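Local coordinates for PBP5 (Haemophilus influenzae, PDB 3A3J), which removes C-terminal D-alanyl residues from sugar-peptide cell wall precursors, as a D-alanyl-D-alanine carboxypeptidase of the penicillin-binding proteins, at residues 112-115 / 116-119; 148-151 / 152-155; 246-250 / 251-255. All coordinates share one frame; numbering follows the deposited sequence.

Contact 1 (112-115 / 116-119); sequences SGNV and PNFV
Asn114 caps the amino end of helix 115-128 by bonding to Asn117, in the tight turn that follows helix 101-112 within the carboxypeptidase domain. The turn is made at Gly113, the first residue to leave helical geometry, with a positive phi. Asn114 is the N-cap of the next helix: its OD1 accepts from Asn117 N at 2.9 Å, a side-chain-to-backbone bond. With chi1 at 75°, CG sits between the backbone N and the carbonyl carbon, and this folds the amide back over the first turn. The donor lies 22° out of the plane of the Asn114 carboxamide.

Asn114 OD1 lies against CB and CG of Asn117, both 3.1 Å away, with the amide planes 49° apart; its approach to Asn117 ND2 is poorly angled and is not a bond. A water joins them, accepting from Asn114 ND2 at 3.1 Å and donating to Asn117 OD1 at 2.7 Å. Pro116, which has no N-H to offer, occupies the first turn, and Val115 CG1 meets Val119 CG2 at 4.1 Å. Regular helical bonding begins with a weak bond from Phe118 N to Asn114 O and a firmer one, 3.0 Å, from Val119 N to Val115 O.

Ser112, at the end of the preceding helix, leans its CB and OG on the backbone of Phe118, with OG 3.4 Å from Phe118 CA. The Phe118 ring leads away into the protein, against Ala108 and Ile111 of helix 101-112 and Thr42 and Val45 of helix 38-51. The chemistry is split: the Asn114 carboxamide satisfies the N-H of Asn117 and a water bridges the two asparagines at the partly exposed helix start, while Phe118 carries the apolar side of the turn inward.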
loop_
_atom_site.group_PDB
_atom_site.type_symbol
_atom_site.label_atom_id
_atom_site.label_comp_id
_atom_site.label_asym_id
_atom_site.label_seq_id
_atom_site.Cartn_x
_atom_site.Cartn_y
_atom_site.Cartn_z
ATOM N N SER A 112 9.612 -3.376 -20.525
ATOM C CA SER A 112 9.990 -4.782 -20.640
ATOM C C SER A 112 10.147 -5.356 -22.056
ATOM O O SER A 112 10.419 -6.534 -22.184
ATOM C CB SER A 112 9.056 -5.676 -19.814
ATOM O OG SER A 112 9.399 -5.564 -18.439
ATOM N N GLY A 113 9.975 -4.525 -23.079
ATOM C CA GLY A 113 10.103 -4.947 -24.462
ATOM C C GLY A 113 8.826 -5.583 -24.990
ATOM O O GLY A 113 8.427 -5.345 -26.168
ATOM N N ASN A 114 8.171 -6.386 -24.160
ATOM C CA ASN A 114 6.826 -6.765 -24.492
ATOM C C ASN A 114 5.908 -6.898 -23.229
ATOM O O ASN A 114 6.389 -6.711 -22.112
ATOM C CB ASN A 114 6.855 -8.034 -25.336
ATOM C CG ASN A 114 7.152 -9.280 -24.521
ATOM O OD1 ASN A 114 7.189 -9.259 -23.304
ATOM N ND2 ASN A 114 7.306 -10.388 -25.208
ATOM N N VAL A 115 4.640 -7.269 -23.399
ATOM C CA VAL A 115 3.691 -7.273 -22.284
ATOM C C VAL A 115 3.799 -8.521 -21.389
ATOM O O VAL A 115 3.806 -8.398 -20.143
ATOM C CB VAL A 115 2.214 -7.046 -22.796
ATOM C CG1 VAL A 115 1.224 -7.227 -21.695
ATOM C CG2 VAL A 115 2.100 -5.596 -23.388
ATOM N N PRO A 116 3.861 -9.720 -22.000
ATOM C CA PRO A 116 4.054 -10.895 -21.119
ATOM C C PRO A 116 5.301 -10.756 -20.197
ATOM O O PRO A 116 5.266 -11.171 -19.051
ATOM C CB PRO A 116 4.172 -12.071 -22.119
ATOM C CG PRO A 116 3.352 -11.614 -23.305
ATOM C CD PRO A 116 3.680 -10.111 -23.419
ATOM N N ASN A 117 6.373 -10.139 -20.655
ATOM C CA ASN A 117 7.541 -10.090 -19.803
ATOM C C ASN A 117 7.290 -9.073 -18.669
ATOM O O ASN A 117 7.652 -9.317 -17.507
ATOM C CB ASN A 117 8.755 -9.704 -20.624
ATOM C CG ASN A 117 9.198 -10.832 -21.587
ATOM O OD1 ASN A 117 8.747 -11.994 -21.498
ATOM N ND2 ASN A 117 10.067 -10.479 -22.508
ATOM N N PHE A 118 6.646 -7.939 -18.999
ATOM C CA PHE A 118 6.357 -6.921 -18.008
ATOM C C PHE A 118 5.491 -7.465 -16.901
ATOM O O PHE A 118 5.701 -7.146 -15.754
ATOM C CB PHE A 118 5.644 -5.721 -18.634
ATOM C CG PHE A 118 5.261 -4.660 -17.645
ATOM C CD1 PHE A 118 6.135 -3.630 -17.353
ATOM C CD2 PHE A 118 3.999 -4.685 -17.022
ATOM C CE1 PHE A 118 5.740 -2.626 -16.479
ATOM C CE2 PHE A 118 3.610 -3.704 -16.134
ATOM C CZ PHE A 118 4.476 -2.674 -15.874
ATOM N N VAL A 119 4.519 -8.267 -17.275
ATOM C CA VAL A 119 3.571 -8.808 -16.373
ATOM C C VAL A 119 4.328 -9.654 -15.322
ATOM O O VAL A 119 3.857 -9.848 -14.186
ATOM C CB VAL A 119 2.545 -9.705 -17.119
ATOM C CG1 VAL A 119 1.786 -10.461 -16.152
ATOM C CG2 VAL A 119 1.535 -8.883 -17.982
HETATM O O HOH W 1 7.478 -13.017 -23.604
#

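Contact 2 (148-151 / 152-155)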
loop_
_atom_site.group_PDB
_atom_site.type_symbol
_atom_site.label_atom_id
_atom_site.label_comp_id
_atom_site.label_asym_id
_atom_site.label_seq_id
_atom_site.Cartn_x
_atom_site.Cartn_y
_atom_site.Cartn_z
ATOM N N TYR A 148 -6.429 -12.203 -10.348
ATOM C CA TYR A 148 -7.226 -12.043 -9.110
ATOM C C TYR A 148 -6.365 -11.326 -8.097
ATOM O O TYR A 148 -5.119 -11.232 -8.234
ATOM C CB TYR A 148 -7.713 -13.415 -8.479
ATOM C CG TYR A 148 -6.584 -14.426 -8.338
ATOM C CD1 TYR A 148 -5.751 -14.414 -7.226
ATOM C CD2 TYR A 148 -6.280 -15.325 -9.386
ATOM C CE1 TYR A 148 -4.675 -15.289 -7.127
ATOM C CE2 TYR A 148 -5.228 -16.201 -9.290
ATOM C CZ TYR A 148 -4.436 -16.170 -8.159
ATOM O OH TYR A 148 -3.389 -16.998 -8.047
ATOM N N SER A 149 -7.034 -10.769 -7.096
ATOM C CA SER A 149 -6.323 -10.187 -5.988
ATOM C C SER A 149 -7.284 -10.321 -4.846
ATOM O O SER A 149 -8.329 -11.033 -4.935
ATOM C CB SER A 149 -5.926 -8.727 -6.246
ATOM O OG SER A 149 -4.933 -8.277 -5.302
ATOM N N SER A 150 -6.983 -9.604 -3.787
ATOM C CA SER A 150 -7.899 -9.565 -2.626
ATOM C C SER A 150 -7.784 -8.192 -1.936
ATOM O O SER A 150 -6.815 -7.420 -2.167
ATOM C CB SER A 150 -7.524 -10.699 -1.663
ATOM O OG SER A 150 -6.376 -10.260 -0.946
ATOM N N ALA A 151 -8.742 -7.904 -1.039
ATOM C CA ALA A 151 -8.794 -6.634 -0.358
ATOM C C ALA A 151 -7.527 -6.411 0.405
ATOM O O ALA A 151 -6.931 -5.335 0.352
ATOM C CB ALA A 151 -10.050 -6.627 0.594
ATOM N N ARG A 152 -7.058 -7.442 1.112
ATOM C CA ARG A 152 -5.830 -7.274 1.938
ATOM C C ARG A 152 -4.598 -7.111 1.052
ATOM O O ARG A 152 -3.704 -6.308 1.335
ATOM C CB ARG A 152 -5.618 -8.525 2.867
ATOM C CG ARG A 152 -4.441 -8.309 3.884
ATOM C CD ARG A 152 -3.757 -9.583 4.296
ATOM N NE ARG A 152 -4.737 -10.530 4.819
ATOM C CZ ARG A 152 -5.028 -10.575 6.122
ATOM N NH1 ARG A 152 -5.914 -11.450 6.584
ATOM N NH2 ARG A 152 -4.400 -9.723 6.958
ATOM N N ASP A 153 -4.518 -7.893 -0.027
ATOM C CA ASP A 153 -3.337 -7.789 -0.962
ATOM C C ASP A 153 -3.310 -6.411 -1.618
ATOM O O ASP A 153 -2.239 -5.710 -1.725
ATOM C CB ASP A 153 -3.398 -8.904 -2.009
ATOM C CG ASP A 153 -2.972 -10.273 -1.428
ATOM O OD1 ASP A 153 -2.654 -10.305 -0.200
ATOM O OD2 ASP A 153 -2.951 -11.274 -2.207
ATOM N N MET A 154 -4.507 -5.943 -1.956
ATOM C CA MET A 154 -4.554 -4.531 -2.531
ATOM C C MET A 154 -4.235 -3.484 -1.473
ATOM O O MET A 154 -3.636 -2.457 -1.766
ATOM C CB MET A 154 -5.933 -4.284 -3.244
ATOM C CG MET A 154 -5.988 -4.977 -4.667
ATOM S SD MET A 154 -4.819 -4.062 -5.618
ATOM C CE MET A 154 -4.634 -5.165 -6.968
ATOM N N ALA A 155 -4.605 -3.728 -0.213
ATOM C CA ALA A 155 -4.136 -2.766 0.823
ATOM C C ALA A 155 -2.627 -2.805 0.911
ATOM O O ALA A 155 -1.940 -1.770 1.047
ATOM C CB ALA A 155 -4.810 -3.055 2.244
HETATM O O HOH W 2 -5.099 -12.322 0.806
#
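Ser149 and Ser150 turn their hydroxyls to different parts of the first turn of helix 151-164. Ser149 OG meets the side chain of Met154, 3.5 Å from CG and equally close to CE. The thioether gets there by bending at chi2 (-68°), which curls its methyl end back over the serine. Ser149 OG also touches Asp153 CB.

Ser150 is the N-cap. Its OG accepts from Asp153 N at 3.1 Å with an N-H...O angle of 164°; it is nearer Asp153 CG (3.4 Å) than either carboxylate oxygen, both 3.8 Å away. A water spans this side, 3.0 Å from Ser150 OG and donating a weak bond to Asp153 OD1. Thr134 OG1 bonds both Ser149 OG and Asp153 OD2, Asn133 N also bonds OD2, and Ser150 OG makes a weak hydrogen bond to Pro28 O. Met154 N bonds to Ser150 O at 2.7 Å, and Ala155 N to Ala151 O.

Ala151 and Ala155 pack on strands 11-16 and 224-232, seating the helix start against the antiparallel sheet, while Arg152 reaches away to a salt bridge with Asp29. Met154 also touches Leu37 and Met230, with its side chain about 7 Å from that of the probable substrate-binding Lys202. The buried hydroxyls and carboxylate thus each have hydrogen-bond partners, and the helix start would probably stabilise the carboxylate as an anion.

Contact 3 (246-250 / 251-255)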
loop_
_atom_site.group_PDB
_atom_site.type_symbol
_atom_site.label_atom_id
_atom_site.label_comp_id
_atom_site.label_asym_id
_atom_site.label_seq_id
_atom_site.Cartn_x
_atom_site.Cartn_y
_atom_site.Cartn_z
ATOM N N LEU A 246 -13.299 4.850 6.610
ATOM C CA LEU A 246 -12.252 5.736 7.015
ATOM C C LEU A 246 -12.664 6.525 8.316
ATOM O O LEU A 246 -11.895 6.575 9.284
ATOM C CB LEU A 246 -11.889 6.657 5.867
ATOM C CG LEU A 246 -11.330 5.924 4.630
ATOM C CD1 LEU A 246 -11.170 6.929 3.479
ATOM C CD2 LEU A 246 -9.976 5.236 4.961
ATOM N N GLN A 247 -13.859 7.131 8.309
ATOM C CA GLN A 247 -14.367 7.932 9.440
ATOM C C GLN A 247 -14.542 7.109 10.700
ATOM O O GLN A 247 -14.214 7.568 11.764
ATOM C CB GLN A 247 -15.680 8.639 9.085
ATOM C CG GLN A 247 -15.510 9.804 8.110
ATOM C CD GLN A 247 -16.892 10.353 7.707
ATOM O OE1 GLN A 247 -17.913 9.618 7.749
ATOM N NE2 GLN A 247 -16.937 11.633 7.366
ATOM N N TRP A 248 -15.033 5.887 10.584
ATOM C CA TRP A 248 -15.047 4.999 11.719
ATOM C C TRP A 248 -13.651 4.780 12.225
ATOM O O TRP A 248 -13.403 4.651 13.458
ATOM C CB TRP A 248 -15.572 3.657 11.284
ATOM C CG TRP A 248 -15.708 2.636 12.371
ATOM C CD1 TRP A 248 -16.701 2.579 13.323
ATOM C CD2 TRP A 248 -14.868 1.484 12.604
ATOM N NE1 TRP A 248 -16.545 1.467 14.104
ATOM C CE2 TRP A 248 -15.421 0.782 13.704
ATOM C CE3 TRP A 248 -13.702 0.987 12.007
ATOM C CZ2 TRP A 248 -14.841 -0.384 14.215
ATOM C CZ3 TRP A 248 -13.142 -0.166 12.495
ATOM C CH2 TRP A 248 -13.718 -0.854 13.588
ATOM N N GLY A 249 -12.719 4.658 11.280
ATOM C CA GLY A 249 -11.325 4.460 11.669
ATOM C C GLY A 249 -10.788 5.668 12.403
ATOM O O GLY A 249 -10.364 5.545 13.535
ATOM N N PHE A 250 -10.816 6.846 11.799
ATOM C CA PHE A 250 -10.313 8.041 12.465
ATOM C C PHE A 250 -11.118 8.412 13.745
ATOM O O PHE A 250 -10.574 9.065 14.639
ATOM C CB PHE A 250 -10.306 9.243 11.539
ATOM C CG PHE A 250 -9.371 9.116 10.372
ATOM C CD1 PHE A 250 -8.005 8.805 10.557
ATOM C CD2 PHE A 250 -9.843 9.342 9.077
ATOM C CE1 PHE A 250 -7.150 8.707 9.459
ATOM C CE2 PHE A 250 -9.013 9.260 7.993
ATOM C CZ PHE A 250 -7.684 8.919 8.152
ATOM N N ALA A 251 -12.392 8.008 13.817
ATOM C CA ALA A 251 -13.236 8.288 14.992
ATOM C C ALA A 251 -12.788 7.463 16.163
ATOM O O ALA A 251 -12.735 7.960 17.276
ATOM C CB ALA A 251 -14.728 7.982 14.720
ATOM N N ASN A 252 -12.471 6.191 15.903
ATOM C CA ASN A 252 -12.338 5.212 16.945
ATOM C C ASN A 252 -10.925 4.720 17.316
ATOM O O ASN A 252 -10.784 3.900 18.210
ATOM C CB ASN A 252 -13.168 4.002 16.573
ATOM C CG ASN A 252 -14.653 4.260 16.702
ATOM O OD1 ASN A 252 -15.319 4.726 15.755
ATOM N ND2 ASN A 252 -15.193 3.958 17.872
ATOM N N PHE A 253 -9.869 5.151 16.645
ATOM C CA PHE A 253 -8.630 4.455 16.887
ATOM C C PHE A 253 -7.585 5.495 16.728
ATOM O O PHE A 253 -7.858 6.549 16.232
ATOM C CB PHE A 253 -8.398 3.378 15.853
ATOM C CG PHE A 253 -9.301 2.158 15.979
ATOM C CD1 PHE A 253 -8.895 1.047 16.707
ATOM C CD2 PHE A 253 -10.506 2.110 15.309
ATOM C CE1 PHE A 253 -9.712 -0.105 16.799
ATOM C CE2 PHE A 253 -11.343 0.987 15.373
ATOM C CZ PHE A 253 -10.951 -0.139 16.125
ATOM N N GLU A 254 -6.384 5.210 17.195
ATOM C CA GLU A 254 -5.300 6.132 17.037
ATOM C C GLU A 254 -4.081 5.258 16.906
ATOM O O GLU A 254 -4.134 4.040 17.228
ATOM C CB GLU A 254 -5.159 7.009 18.275
ATOM C CG GLU A 254 -5.058 6.225 19.557
ATOM C CD GLU A 254 -5.014 7.136 20.767
ATOM O OE1 GLU A 254 -5.585 8.257 20.686
ATOM O OE2 GLU A 254 -4.412 6.742 21.802
ATOM N N THR A 255 -2.990 5.884 16.480
ATOM C CA THR A 255 -1.786 5.176 16.160
ATOM C C THR A 255 -0.615 5.932 16.757
ATOM O O THR A 255 -0.521 7.115 16.658
ATOM C CB THR A 255 -1.640 5.028 14.618
ATOM O OG1 THR A 255 -2.498 3.947 14.200
ATOM C CG2 THR A 255 -0.191 4.741 14.203
#
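Trp248 lays its six-membered ring against the edge of Phe253, with Phe253 CE2 only 3.5 Å from Trp248 CH2. The pair is edge-to-face: the phenyl edge is directed at the indole face, the ring planes stand 63° apart and the centroids are 5.2 Å from each other. CE2 comes down 3.4 Å above the indole plane, toward the rim of the ring system. Trp248 has CG anti to its backbone N (chi1 -177°), which brings the indole round toward the end of the helix, where the phenyl group can reach it. Asn252 comes over the same face at the pyrrole end, its side chain running across that of Trp248, with the amide plane 36° from the indole.

This is the exit of helix 235-252 into strand 253-259, the passage from the carboxypeptidase domain into the C-terminal domain. Phe253 is the first residue to leave helical geometry. Ala251 N still makes a bond to Gln247 O at 2.8 Å. The next N-H, that of Asn252, is shared between Trp248 O at 3.0 Å and Gly249 O at 3.2 Å, approaching each from above its carbonyl plane. Gly249 O takes a further weak bond from Phe253 N, and this oxygen also sits at the edge of the Phe253 ring.

Both sides of the junction have partners elsewhere. Trp248 NE1 donates to Thr3 O near the N terminus, and the indole also touches Pro5 and Thr24; Phe253 packs on Thr289 of strand 286-291. Phe250 faces the other way, onto Leu225 and Ala217 of the five-stranded antiparallel sheet.

Following the chain from the N terminus, the three contacts come in series, none enclosing or crossing another. Contact 1 closes the turn between helices 101-112 and 115-128; contact 2 ends the loop between helices 115-128 and 151-164. Both are helix starts capped by a side chain, their centres about 22 Å apart within the carboxypeptidase domain. The chain then passes through strands of the five-stranded sheet, against which contact 2 packs, before helix 235-252 leads to contact 3, where a helix ends. Contact 3 lies about 41 Å from contact 1, centre to centre, across the middle of the chain, and joins the first domain to the second.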